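Local coordinates for protein complement C1r subcomponent (Homo sapiens, PDB 6F1D) that cleaves and activates C1s as the serine protease C1r of the complement C1 complex, which it probably helps assemble through calcium-binding CUB domains such as this one, at residues L44-P49 with D63-Y68; I15-L18 with S23-P26; V93-F98 with W108-T113; I34-E37 with T41-L44. All coordinates share one frame; numbering follows the deposited sequence.

How the contacts relate
From the N terminus, contact 2 comes first, closing the short loop that leaves strand 13-16 and bends back beside a sodium ion. Contact 4 then joins strands 29-35 and 40-46, consecutive in sequence but in different sheets. Contact 1 begins where contact 4 ends, sharing Leu44, and spans the long excursion to strand 64-69. Contact 3 closes the last loop, between strands 92-98 and 109-116. The loops run in series, and none nests in or crosses another. In space, contacts 1 and 3 lie side by side in the sandwich centre, about 5 Å between centres, while contacts 2 and 4 sit on opposite sides of the chain's centre.

Contact 1 of 4, residues L44-P49 with D63-Y68; sequences LKFLEP and DQLQIY. With CA (calcium ion), chain B.
The hydrophobic interior of the CUB beta-sandwich runs between strands 40-46 and 64-69, and here Phe46 and Leu44 of one sheet face Leu65 and Ile67 of the other. The short strands are nearly antiparallel, at 163°, and their axes approach no closer than 12.1 Å, so side chains alone bridge the gap and no backbone bond crosses it. Phe46 and Ile67 share most of this work, each touching two residues. At the ring's far end, Phe46 CE1 lies 3.8 Å from Leu65 CD2, while CZ lies 3.8 Å from Ile67 CD1, which comes to the ring's edge close to its plane. Leu65 places its branch by turning CG anti to the backbone N (chi1 179°). Farther along, Leu44 CD1 and Ile67 CG2 meet tip to tip at 4.2 Å. Leu110 and Tyr112 flank this row from the neighbouring strand 109-116. On the other side of strand 64-69 the polar residues pair with each other, Tyr68 OH donating to Gln66 OE1 over 2.8 Å from well above the carbonyl plane. Just before the strand, Asp63 grips the calcium ion with both carboxylate oxygens, OD1 at 2.6 Å and OD2 at 2.5 Å. Two waters and ligands from Glu53, Asp100 and Ser102 complete the sphere. A core strand leading out of an acidic loop in this way belongs to the calcium-binding CUB domain.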
loop_
_atom_site.group_PDB
_atom_site.type_symbol
_atom_site.label_atom_id
_atom_site.label_comp_id
_atom_site.label_asym_id
_atom_site.label_seq_id
_atom_site.Cartn_x
_atom_site.Cartn_y
_atom_site.Cartn_z
ATOM N N LEU A 44 -7.005 -5.461 -5.145
ATOM C CA LEU A 44 -5.817 -4.599 -5.242
ATOM C C LEU A 44 -4.818 -5.225 -6.202
ATOM O O LEU A 44 -4.580 -6.451 -6.168
ATOM C CB LEU A 44 -5.130 -4.437 -3.876
ATOM C CG LEU A 44 -5.969 -4.069 -2.656
ATOM C CD1 LEU A 44 -5.018 -3.958 -1.472
ATOM C CD2 LEU A 44 -6.642 -2.747 -2.907
ATOM N N LYS A 45 -4.246 -4.388 -7.058
ATOM C CA LYS A 45 -3.266 -4.829 -8.024
ATOM C C LYS A 45 -2.087 -3.865 -8.026
ATOM O O LYS A 45 -2.240 -2.713 -8.423
ATOM C CB LYS A 45 -3.890 -4.847 -9.411
ATOM C CG LYS A 45 -2.861 -5.097 -10.421
ATOM C CD LYS A 45 -3.254 -4.538 -11.763
ATOM C CE LYS A 45 -2.514 -5.298 -12.782
ATOM N NZ LYS A 45 -2.900 -6.735 -12.867
ATOM N N PHE A 46 -0.909 -4.344 -7.681
ATOM C CA PHE A 46 0.242 -3.460 -7.719
ATOM C C PHE A 46 0.820 -3.379 -9.111
ATOM O O PHE A 46 0.919 -4.385 -9.811
ATOM C CB PHE A 46 1.293 -3.958 -6.748
ATOM C CG PHE A 46 0.954 -3.630 -5.320
ATOM C CD1 PHE A 46 1.388 -2.441 -4.769
ATOM C CD2 PHE A 46 0.156 -4.468 -4.571
ATOM C CE1 PHE A 46 1.050 -2.099 -3.437
ATOM C CE2 PHE A 46 -0.183 -4.149 -3.251
ATOM C CZ PHE A 46 0.277 -2.971 -2.685
ATOM N N LEU A 47 1.311 -2.199 -9.456
ATOM C CA LEU A 47 1.977 -1.954 -10.711
ATOM C C LEU A 47 3.480 -2.113 -10.554
ATOM O O LEU A 47 4.000 -2.235 -9.450
ATOM C CB LEU A 47 1.620 -0.565 -11.219
ATOM C CG LEU A 47 0.154 -0.451 -11.695
ATOM C CD1 LEU A 47 -0.337 -1.719 -12.370
ATOM C CD2 LEU A 47 -0.794 -0.107 -10.611
ATOM N N GLU A 48 4.175 -2.153 -11.680
ATOM C CA GLU A 48 5.632 -2.080 -11.627
ATOM C C GLU A 48 6.099 -0.700 -12.073
ATOM O O GLU A 48 5.468 -0.088 -12.932
ATOM C CB GLU A 48 6.266 -3.147 -12.532
ATOM C CG GLU A 48 5.821 -4.552 -12.174
ATOM C CD GLU A 48 6.560 -5.655 -12.931
ATOM O OE1 GLU A 48 6.596 -6.798 -12.413
ATOM O OE2 GLU A 48 7.088 -5.392 -14.040
ATOM N N PRO A 49 7.196 -0.173 -11.529
ATOM C CA PRO A 49 8.073 -0.711 -10.497
ATOM C C PRO A 49 7.481 -0.720 -9.106
ATOM O O PRO A 49 6.628 0.088 -8.733
ATOM C CB PRO A 49 9.273 0.238 -10.539
ATOM C CG PRO A 49 8.646 1.536 -10.935
ATOM C CD PRO A 49 7.699 1.118 -12.029
ATOM N N ASP A 63 11.730 -0.244 6.002
ATOM C CA ASP A 63 10.496 0.392 5.571
ATOM C C ASP A 63 9.489 -0.728 5.405
ATOM O O ASP A 63 9.890 -1.849 5.097
ATOM C CB ASP A 63 10.641 1.135 4.205
ATOM C CG ASP A 63 11.793 2.116 4.179
ATOM O OD1 ASP A 63 12.235 2.581 5.249
ATOM O OD2 ASP A 63 12.286 2.419 3.068
ATOM N N GLN A 64 8.191 -0.439 5.609
ATOM C CA GLN A 64 7.192 -1.507 5.521
ATOM C C GLN A 64 5.935 -0.974 4.882
ATOM O O GLN A 64 5.486 0.118 5.247
ATOM C CB GLN A 64 6.789 -2.069 6.902
ATOM C CG GLN A 64 7.943 -2.588 7.747
ATOM C CD GLN A 64 8.710 -1.479 8.504
ATOM O OE1 GLN A 64 8.140 -0.469 8.891
ATOM N NE2 GLN A 64 10.003 -1.721 8.765
ATOM N N LEU A 65 5.311 -1.777 4.020
ATOM C CA LEU A 65 3.930 -1.534 3.582
ATOM C C LEU A 65 3.035 -2.624 4.190
ATOM O O LEU A 65 3.235 -3.811 3.928
ATOM C CB LEU A 65 3.829 -1.544 2.054
ATOM C CG LEU A 65 2.390 -1.320 1.548
ATOM C CD1 LEU A 65 1.944 0.070 2.058
ATOM C CD2 LEU A 65 2.378 -1.340 -0.002
ATOM N N GLN A 66 2.088 -2.239 5.039
ATOM C CA GLN A 66 1.223 -3.195 5.718
ATOM C C GLN A 66 -0.189 -2.996 5.194
ATOM O O GLN A 66 -0.609 -1.859 4.980
ATOM C CB GLN A 66 1.241 -2.980 7.227
ATOM C CG GLN A 66 2.598 -2.803 7.800
ATOM C CD GLN A 66 2.543 -2.736 9.290
ATOM O OE1 GLN A 66 1.506 -2.362 9.874
ATOM N NE2 GLN A 66 3.647 -3.085 9.932
ATOM N N ILE A 67 -0.896 -4.091 4.945
ATOM C CA ILE A 67 -2.234 -4.029 4.364
ATOM C C ILE A 67 -3.221 -4.717 5.299
ATOM O O ILE A 67 -2.960 -5.829 5.771
ATOM C CB ILE A 67 -2.257 -4.671 2.971
ATOM C CG1 ILE A 67 -1.190 -3.976 2.100
ATOM C CG2 ILE A 67 -3.689 -4.626 2.418
ATOM C CD1 ILE A 67 -1.249 -4.264 0.595
ATOM N N TYR A 68 -4.351 -4.049 5.566
ATOM C CA TYR A 68 -5.381 -4.511 6.490
ATOM C C TYR A 68 -6.693 -4.568 5.734
ATOM O O TYR A 68 -7.006 -3.666 4.948
ATOM C CB TYR A 68 -5.555 -3.589 7.678
ATOM C CG TYR A 68 -4.336 -3.576 8.551
ATOM C CD1 TYR A 68 -3.247 -2.763 8.222
ATOM C CD2 TYR A 68 -4.241 -4.390 9.642
ATOM C CE1 TYR A 68 -2.079 -2.759 9.038
ATOM C CE2 TYR A 68 -3.078 -4.389 10.482
ATOM C CZ TYR A 68 -2.013 -3.569 10.137
ATOM O OH TYR A 68 -0.869 -3.544 10.888
HETATM CA CA CA B . 14.173 3.725 3.967
HETATM O O HOH W 1 13.035 5.742 4.134
HETATM O O HOH W 2 14.214 4.325 1.500
#

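Contact 2 of 4, residues I15-L18 with S23-P26; sequences ISSL and SYPP. With NA (sodium ion), chain C.
Leu18 and Pro25 supply the apolar part of this contact: the leucine side chain meets the proline ring at about a right angle, with Leu18 CB 3.7 Å from Pro25 CD. A weaker polar touch accompanies it, a CA-H...O contact in which Tyr24 CA lies 3.5 Å from Leu18 O, with 144° at the hydrogen. No conventional hydrogen bond joins the two segments. Metal binding makes up the third kind of interaction. The sodium ion is held by Leu18 O at 2.7 Å and by Ser17 OG at 2.8 Å. The serine oxygen also accepts the backbone N-H of Trp108, which steadies it. The ion sits near the plane of the Tyr24 ring, off its edge, with CD2 at 4.0 Å, a neighbour rather than a ligand. Tyr24 carries CG between its backbone N and carbonyl carbon (chi1 51°), and the ring leads away from residues 15-18 toward the calcium ion. There its hydroxyl is hydrogen-bonded to Asp63 OD2 and to the backbone N of Glu53, binding two calcium-ligand residues together from the second shell. A tyrosine hydroxyl bonded to an acidic calcium ligand in this fashion is characteristic of calcium-binding CUB domains.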
loop_
_atom_site.group_PDB
_atom_site.type_symbol
_atom_site.label_atom_id
_atom_site.label_comp_id
_atom_site.label_asym_id
_atom_site.label_seq_id
_atom_site.Cartn_x
_atom_site.Cartn_y
_atom_site.Cartn_z
ATOM N N ILE A 15 -3.538 4.408 -5.985
ATOM C CA ILE A 15 -2.947 4.873 -4.738
ATOM C C ILE A 15 -1.453 4.640 -4.869
ATOM O O ILE A 15 -1.049 3.562 -5.305
ATOM C CB ILE A 15 -3.505 4.078 -3.535
ATOM C CG1 ILE A 15 -5.041 4.018 -3.610
ATOM C CG2 ILE A 15 -2.942 4.650 -2.228
ATOM C CD1 ILE A 15 -5.689 3.337 -2.415
ATOM N N SER A 16 -0.632 5.623 -4.488
ATOM C CA SER A 16 0.802 5.372 -4.571
ATOM C C SER A 16 1.522 6.063 -3.419
ATOM O O SER A 16 0.987 6.962 -2.765
ATOM C CB SER A 16 1.352 5.826 -5.933
ATOM O OG SER A 16 1.145 7.222 -6.121
ATOM N N SER A 17 2.756 5.645 -3.191
ATOM C CA SER A 17 3.617 6.345 -2.259
ATOM C C SER A 17 3.975 7.745 -2.777
ATOM O O SER A 17 3.945 8.032 -3.969
ATOM C CB SER A 17 4.894 5.540 -2.009
ATOM O OG SER A 17 5.512 5.163 -3.225
ATOM N N LEU A 18 4.357 8.617 -1.844
ATOM C CA LEU A 18 4.680 9.994 -2.193
ATOM C C LEU A 18 5.834 10.068 -3.196
ATOM O O LEU A 18 6.858 9.399 -3.035
ATOM C CB LEU A 18 5.046 10.751 -0.930
ATOM C CG LEU A 18 3.853 11.160 -0.068
ATOM C CD1 LEU A 18 4.364 11.674 1.270
ATOM C CD2 LEU A 18 3.000 12.218 -0.783
ATOM N N SER A 23 12.010 8.676 -5.406
ATOM C CA SER A 23 12.200 8.201 -4.034
ATOM C C SER A 23 11.104 8.689 -3.094
ATOM O O SER A 23 10.892 9.905 -2.969
ATOM C CB SER A 23 13.522 8.728 -3.477
ATOM O OG SER A 23 14.551 8.622 -4.407
ATOM N N TYR A 24 10.533 7.780 -2.308
ATOM C CA TYR A 24 9.643 8.258 -1.247
ATOM C C TYR A 24 10.437 8.890 -0.093
ATOM O O TYR A 24 11.608 8.574 0.132
ATOM C CB TYR A 24 8.727 7.156 -0.749
ATOM C CG TYR A 24 9.419 5.890 -0.364
ATOM C CD1 TYR A 24 10.034 5.783 0.864
ATOM C CD2 TYR A 24 9.442 4.806 -1.243
ATOM C CE1 TYR A 24 10.688 4.620 1.254
ATOM C CE2 TYR A 24 10.089 3.612 -0.874
ATOM C CZ TYR A 24 10.713 3.546 0.378
ATOM O OH TYR A 24 11.324 2.384 0.806
ATOM N N PRO A 25 9.839 9.848 0.610
ATOM C CA PRO A 25 10.548 10.572 1.690
ATOM C C PRO A 25 10.794 9.679 2.900
ATOM O O PRO A 25 10.097 8.677 3.089
ATOM C CB PRO A 25 9.569 11.706 2.043
ATOM C CG PRO A 25 8.483 11.642 1.039
ATOM C CD PRO A 25 8.449 10.283 0.480
ATOM N N PRO A 26 11.718 10.045 3.785
ATOM C CA PRO A 26 11.942 9.258 4.994
ATOM C C PRO A 26 11.001 9.658 6.125
ATOM O O PRO A 26 10.280 10.648 6.048
ATOM C CB PRO A 26 13.398 9.613 5.348
ATOM C CG PRO A 26 13.514 11.034 4.941
ATOM C CD PRO A 26 12.666 11.181 3.703
HETATM NA NA NA C . 7.509 6.986 -3.942
#

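Contact 3 of 4, residues V93-F98 with W108-T113; sequences VDLLFF and WKLRYT
Phe97 receives the edge of Trp108 on one face, in a T-shaped stack with the planes at 88° and the phenyl and five-membered ring centroids 4.5 Å apart. Trp108 NE1 is poised over the middle of the phenyl ring, 3.6 Å from Phe97 CG and from the other five carbons alike, so the N-H edge is turned into the pi cloud. Trp108 arrives there with CG tucked between its backbone N and carbonyl carbon (chi1 50°). Equally close is the meeting of two leucines, Leu95 CD2 and Leu110 CD2 approaching tip to tip at only 3.5 Å. These pairs lie between the two sheets of the CUB beta-sandwich, where strands 92-98 and 109-116 face each other about 10 to 11 Å apart between CA atoms. Further rings extend the aromatic cluster: Tyr24 adds an edge-to-face partner to Phe97, and Tyr32 does the same for Trp108. Toward the other end the backbones stay as close, but Val93 and Tyr112 do not meet; each packs on Leu42 instead. The outer faces of both sheets are more polar and more solvent-exposed. On one, Asp94 OD1 is hydrogen-bonded to Ser33 OG; on the other, Lys109 makes a cation-pi contact with Tyr14.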
loop_
_atom_site.group_PDB
_atom_site.type_symbol
_atom_site.label_atom_id
_atom_site.label_comp_id
_atom_site.label_asym_id
_atom_site.label_seq_id
_atom_site.Cartn_x
_atom_site.Cartn_y
_atom_site.Cartn_z
ATOM N N VAL A 93 -10.409 -1.266 3.397
ATOM C CA VAL A 93 -8.990 -1.622 3.381
ATOM C C VAL A 93 -8.194 -0.457 3.958
ATOM O O VAL A 93 -8.568 0.708 3.773
ATOM C CB VAL A 93 -8.559 -1.972 1.945
ATOM C CG1 VAL A 93 -7.045 -2.014 1.783
ATOM C CG2 VAL A 93 -9.209 -3.341 1.581
ATOM N N ASP A 94 -7.132 -0.757 4.706
ATOM C CA ASP A 94 -6.197 0.294 5.088
ATOM C C ASP A 94 -4.796 -0.147 4.694
ATOM O O ASP A 94 -4.448 -1.320 4.851
ATOM C CB ASP A 94 -6.252 0.587 6.573
ATOM C CG ASP A 94 -7.627 1.146 7.013
ATOM O OD1 ASP A 94 -7.737 2.389 7.249
ATOM O OD2 ASP A 94 -8.590 0.336 7.131
ATOM N N LEU A 95 -4.016 0.772 4.139
ATOM C CA LEU A 95 -2.584 0.574 3.914
ATOM C C LEU A 95 -1.819 1.514 4.825
ATOM O O LEU A 95 -2.141 2.699 4.905
ATOM C CB LEU A 95 -2.190 0.843 2.476
ATOM C CG LEU A 95 -2.889 -0.106 1.507
ATOM C CD1 LEU A 95 -4.113 0.616 1.022
ATOM C CD2 LEU A 95 -1.947 -0.437 0.361
ATOM N N LEU A 96 -0.834 0.975 5.520
ATOM C CA LEU A 96 0.034 1.733 6.402
ATOM C C LEU A 96 1.413 1.622 5.769
ATOM O O LEU A 96 1.882 0.518 5.519
ATOM C CB LEU A 96 0.054 1.137 7.806
ATOM C CG LEU A 96 -1.231 1.118 8.613
ATOM C CD1 LEU A 96 -0.866 0.782 10.059
ATOM C CD2 LEU A 96 -1.925 2.475 8.483
ATOM N N PHE A 97 2.032 2.746 5.460
ATOM C CA PHE A 97 3.390 2.751 4.918
ATOM C C PHE A 97 4.302 3.469 5.910
ATOM O O PHE A 97 4.118 4.667 6.162
ATOM C CB PHE A 97 3.368 3.461 3.555
ATOM C CG PHE A 97 4.663 3.427 2.796
ATOM C CD1 PHE A 97 5.071 4.555 2.117
ATOM C CD2 PHE A 97 5.426 2.273 2.713
ATOM C CE1 PHE A 97 6.278 4.555 1.375
ATOM C CE2 PHE A 97 6.626 2.266 1.964
ATOM C CZ PHE A 97 7.023 3.398 1.298
ATOM N N PHE A 98 5.294 2.756 6.443
ATOM C CA PHE A 98 6.260 3.307 7.387
ATOM C C PHE A 98 7.627 3.347 6.725
ATOM O O PHE A 98 8.039 2.357 6.119
ATOM C CB PHE A 98 6.394 2.429 8.625
ATOM C CG PHE A 98 5.117 2.243 9.406
ATOM C CD1 PHE A 98 4.748 3.163 10.374
ATOM C CD2 PHE A 98 4.321 1.114 9.213
ATOM C CE1 PHE A 98 3.590 2.993 11.123
ATOM C CE2 PHE A 98 3.148 0.927 9.968
ATOM C CZ PHE A 98 2.790 1.871 10.920
ATOM N N TRP A 108 5.772 2.458 -4.371
ATOM C CA TRP A 108 4.801 1.483 -4.858
ATOM C C TRP A 108 3.613 2.251 -5.400
ATOM O O TRP A 108 3.380 3.411 -5.040
ATOM C CB TRP A 108 4.352 0.532 -3.730
ATOM C CG TRP A 108 3.951 1.307 -2.516
ATOM C CD1 TRP A 108 4.772 1.705 -1.506
ATOM C CD2 TRP A 108 2.653 1.857 -2.208
ATOM N NE1 TRP A 108 4.059 2.403 -0.561
ATOM C CE2 TRP A 108 2.768 2.532 -0.978
ATOM C CE3 TRP A 108 1.393 1.811 -2.839
ATOM C CZ2 TRP A 108 1.697 3.174 -0.366
ATOM C CZ3 TRP A 108 0.338 2.460 -2.224
ATOM C CH2 TRP A 108 0.497 3.116 -0.995
ATOM N N LYS A 109 2.843 1.571 -6.238
ATOM C CA LYS A 109 1.610 2.125 -6.764
ATOM C C LYS A 109 0.682 0.943 -7.014
ATOM O O LYS A 109 1.132 -0.091 -7.524
ATOM C CB LYS A 109 1.872 2.877 -8.078
ATOM C CG LYS A 109 0.629 3.393 -8.791
ATOM C CD LYS A 109 1.043 4.430 -9.832
ATOM C CE LYS A 109 -0.120 4.860 -10.700
ATOM N NZ LYS A 109 0.337 5.815 -11.764
ATOM N N LEU A 110 -0.600 1.116 -6.702
ATOM C CA LEU A 110 -1.594 0.067 -6.911
ATOM C C LEU A 110 -2.820 0.694 -7.543
ATOM O O LEU A 110 -3.041 1.907 -7.452
ATOM C CB LEU A 110 -1.989 -0.628 -5.595
ATOM C CG LEU A 110 -2.704 0.195 -4.547
ATOM C CD1 LEU A 110 -4.212 0.236 -4.821
ATOM C CD2 LEU A 110 -2.476 -0.459 -3.137
ATOM N N ARG A 111 -3.597 -0.145 -8.215
ATOM C CA ARG A 111 -4.955 0.182 -8.632
ATOM C C ARG A 111 -5.910 -0.720 -7.867
ATOM O O ARG A 111 -5.724 -1.948 -7.830
ATOM C CB ARG A 111 -5.157 -0.024 -10.128
ATOM C CG ARG A 111 -6.619 0.192 -10.594
ATOM C CD ARG A 111 -6.723 0.612 -12.061
ATOM N NE ARG A 111 -8.066 1.119 -12.366
ATOM C CZ ARG A 111 -9.003 0.414 -12.978
ATOM N NH1 ARG A 111 -8.756 -0.833 -13.396
ATOM N NH2 ARG A 111 -10.184 0.968 -13.196
ATOM N N TYR A 112 -6.932 -0.126 -7.264
ATOM C CA TYR A 112 -7.993 -0.923 -6.660
ATOM C C TYR A 112 -9.230 -0.849 -7.541
ATOM O O TYR A 112 -9.489 0.174 -8.199
ATOM C CB TYR A 112 -8.282 -0.461 -5.231
ATOM C CG TYR A 112 -9.069 0.819 -5.102
ATOM C CD1 TYR A 112 -10.459 0.797 -5.096
ATOM C CD2 TYR A 112 -8.425 2.045 -4.935
ATOM C CE1 TYR A 112 -11.191 1.986 -4.983
ATOM C CE2 TYR A 112 -9.144 3.223 -4.817
ATOM C CZ TYR A 112 -10.525 3.182 -4.845
ATOM O OH TYR A 112 -11.255 4.343 -4.713
ATOM N N THR A 113 -9.968 -1.953 -7.587
ATOM C CA THR A 113 -11.237 -2.006 -8.283
ATOM C C THR A 113 -12.219 -2.669 -7.342
ATOM O O THR A 113 -11.815 -3.297 -6.359
ATOM C CB THR A 113 -11.137 -2.800 -9.581
ATOM O OG1 THR A 113 -10.433 -4.044 -9.320
ATOM C CG2 THR A 113 -10.385 -1.977 -10.690
#

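Contact 4 of 4, residues I34-E37 with T41-L44; sequences IRVE and TLHL
Ile34 and Leu42 meet between the two sheets of the CUB beta-sandwich, near the short connection that carries the chain across the sandwich from strand 29-35 in one sheet to strand 40-46 in the other. Leu42 is at the middle of the first shell. Its two methyls straddle the branch methyl of Ile34, with CD1 and CD2 each 3.7 Å from Ile34 CG2, and the two side chains cross obliquely. Val36 comes from beyond the strand end, setting CG2 4.0 Å from Leu42 CG. On the inner side Ile34 CD1 slides past Leu44 CD2 at 4.0 Å. Ile34 can serve both leucines because CG2 stands anti to the backbone N, while CG1 lies beside it (chi1 -48°) and carries CD1 deeper into the core. No hydrogen bond crosses this wholly apolar interface. The next shell continues the packing, Tyr112 covering both leucines and Val93 resting on Leu42. Farther out, main-chain bonds fix both segments in their sheets: Ile34 with Val93, Val36 with Asn91, Leu42 with Thr88 and Thr41 with Glu115. Arg35, turned from the core, is held by a salt bridge from NH2 to Asp94 OD2. Its NH1 folds back onto the preceding carbonyl, reaching Ile34 O at 3.0 Å with an N-H...O angle of 154° from well above the carbonyl plane.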
loop_
_atom_site.group_PDB
_atom_site.type_symbol
_atom_site.label_atom_id
_atom_site.label_comp_id
_atom_site.label_asym_id
_atom_site.label_seq_id
_atom_site.Cartn_x
_atom_site.Cartn_y
_atom_site.Cartn_z
ATOM N N ILE A 34 -9.361 2.865 2.099
ATOM C CA ILE A 34 -10.359 2.675 1.048
ATOM C C ILE A 34 -11.656 2.250 1.709
ATOM O O ILE A 34 -11.669 1.302 2.507
ATOM C CB ILE A 34 -9.926 1.601 0.042
ATOM C CG1 ILE A 34 -8.491 1.854 -0.391
ATOM C CG2 ILE A 34 -10.925 1.577 -1.151
ATOM C CD1 ILE A 34 -7.977 0.727 -1.337
ATOM N N ARG A 35 -12.736 2.948 1.402
ATOM C CA ARG A 35 -14.027 2.613 1.998
ATOM C C ARG A 35 -15.056 2.659 0.884
ATOM O O ARG A 35 -15.278 3.728 0.302
ATOM C CB ARG A 35 -14.400 3.592 3.121
ATOM C CG ARG A 35 -13.436 3.551 4.349
ATOM C CD ARG A 35 -13.702 2.283 5.137
ATOM N NE ARG A 35 -12.931 2.179 6.377
ATOM C CZ ARG A 35 -11.621 1.972 6.443
ATOM N NH1 ARG A 35 -10.894 1.835 5.320
ATOM N NH2 ARG A 35 -11.040 1.886 7.654
ATOM N N VAL A 36 -15.686 1.525 0.579
ATOM C CA VAL A 36 -16.699 1.496 -0.477
ATOM C C VAL A 36 -17.970 0.893 0.106
ATOM O O VAL A 36 -18.021 0.505 1.278
ATOM C CB VAL A 36 -16.220 0.740 -1.731
ATOM C CG1 VAL A 36 -14.967 1.421 -2.314
ATOM C CG2 VAL A 36 -15.886 -0.693 -1.402
ATOM N N GLU A 37 -19.029 0.857 -0.697
ATOM C CA GLU A 37 -20.305 0.499 -0.095
ATOM C C GLU A 37 -20.367 -1.001 0.181
ATOM O O GLU A 37 -19.717 -1.809 -0.488
ATOM C CB GLU A 37 -21.485 0.944 -0.965
ATOM C CG GLU A 37 -22.876 0.419 -0.512
ATOM C CD GLU A 37 -23.320 0.785 0.937
ATOM O OE1 GLU A 37 -24.553 0.858 1.157
ATOM O OE2 GLU A 37 -22.484 0.981 1.855
ATOM N N THR A 41 -16.671 -5.644 -2.958
ATOM C CA THR A 41 -15.422 -6.129 -2.396
ATOM C C THR A 41 -14.255 -5.547 -3.179
ATOM O O THR A 41 -14.345 -5.327 -4.388
ATOM C CB THR A 41 -15.371 -7.663 -2.394
ATOM O OG1 THR A 41 -14.052 -8.108 -2.088
ATOM C CG2 THR A 41 -15.760 -8.217 -3.725
ATOM N N LEU A 42 -13.158 -5.292 -2.480
ATOM C CA LEU A 42 -12.020 -4.577 -3.044
ATOM C C LEU A 42 -10.976 -5.561 -3.528
ATOM O O LEU A 42 -10.680 -6.552 -2.841
ATOM C CB LEU A 42 -11.396 -3.632 -2.026
ATOM C CG LEU A 42 -12.297 -2.442 -1.809
ATOM C CD1 LEU A 42 -11.980 -1.871 -0.441
ATOM C CD2 LEU A 42 -11.983 -1.433 -2.949
ATOM N N HIS A 43 -10.491 -5.321 -4.746
ATOM C CA HIS A 43 -9.365 -6.026 -5.345
ATOM C C HIS A 43 -8.211 -5.046 -5.530
ATOM O O HIS A 43 -8.411 -3.925 -6.030
ATOM C CB HIS A 43 -9.752 -6.612 -6.703
ATOM C CG HIS A 43 -10.750 -7.719 -6.628
ATOM N ND1 HIS A 43 -10.453 -9.010 -7.002
ATOM C CD2 HIS A 43 -12.055 -7.718 -6.275
ATOM C CE1 HIS A 43 -11.532 -9.766 -6.866
ATOM N NE2 HIS A 43 -12.516 -9.005 -6.419
ATOM N N LEU A 44 -7.005 -5.461 -5.145
ATOM C CA LEU A 44 -5.817 -4.599 -5.242
ATOM C C LEU A 44 -4.818 -5.225 -6.202
ATOM O O LEU A 44 -4.580 -6.451 -6.168
ATOM C CB LEU A 44 -5.130 -4.437 -3.876
ATOM C CG LEU A 44 -5.969 -4.069 -2.656
ATOM C CD1 LEU A 44 -5.018 -3.958 -1.472
ATOM C CD2 LEU A 44 -6.642 -2.747 -2.907
#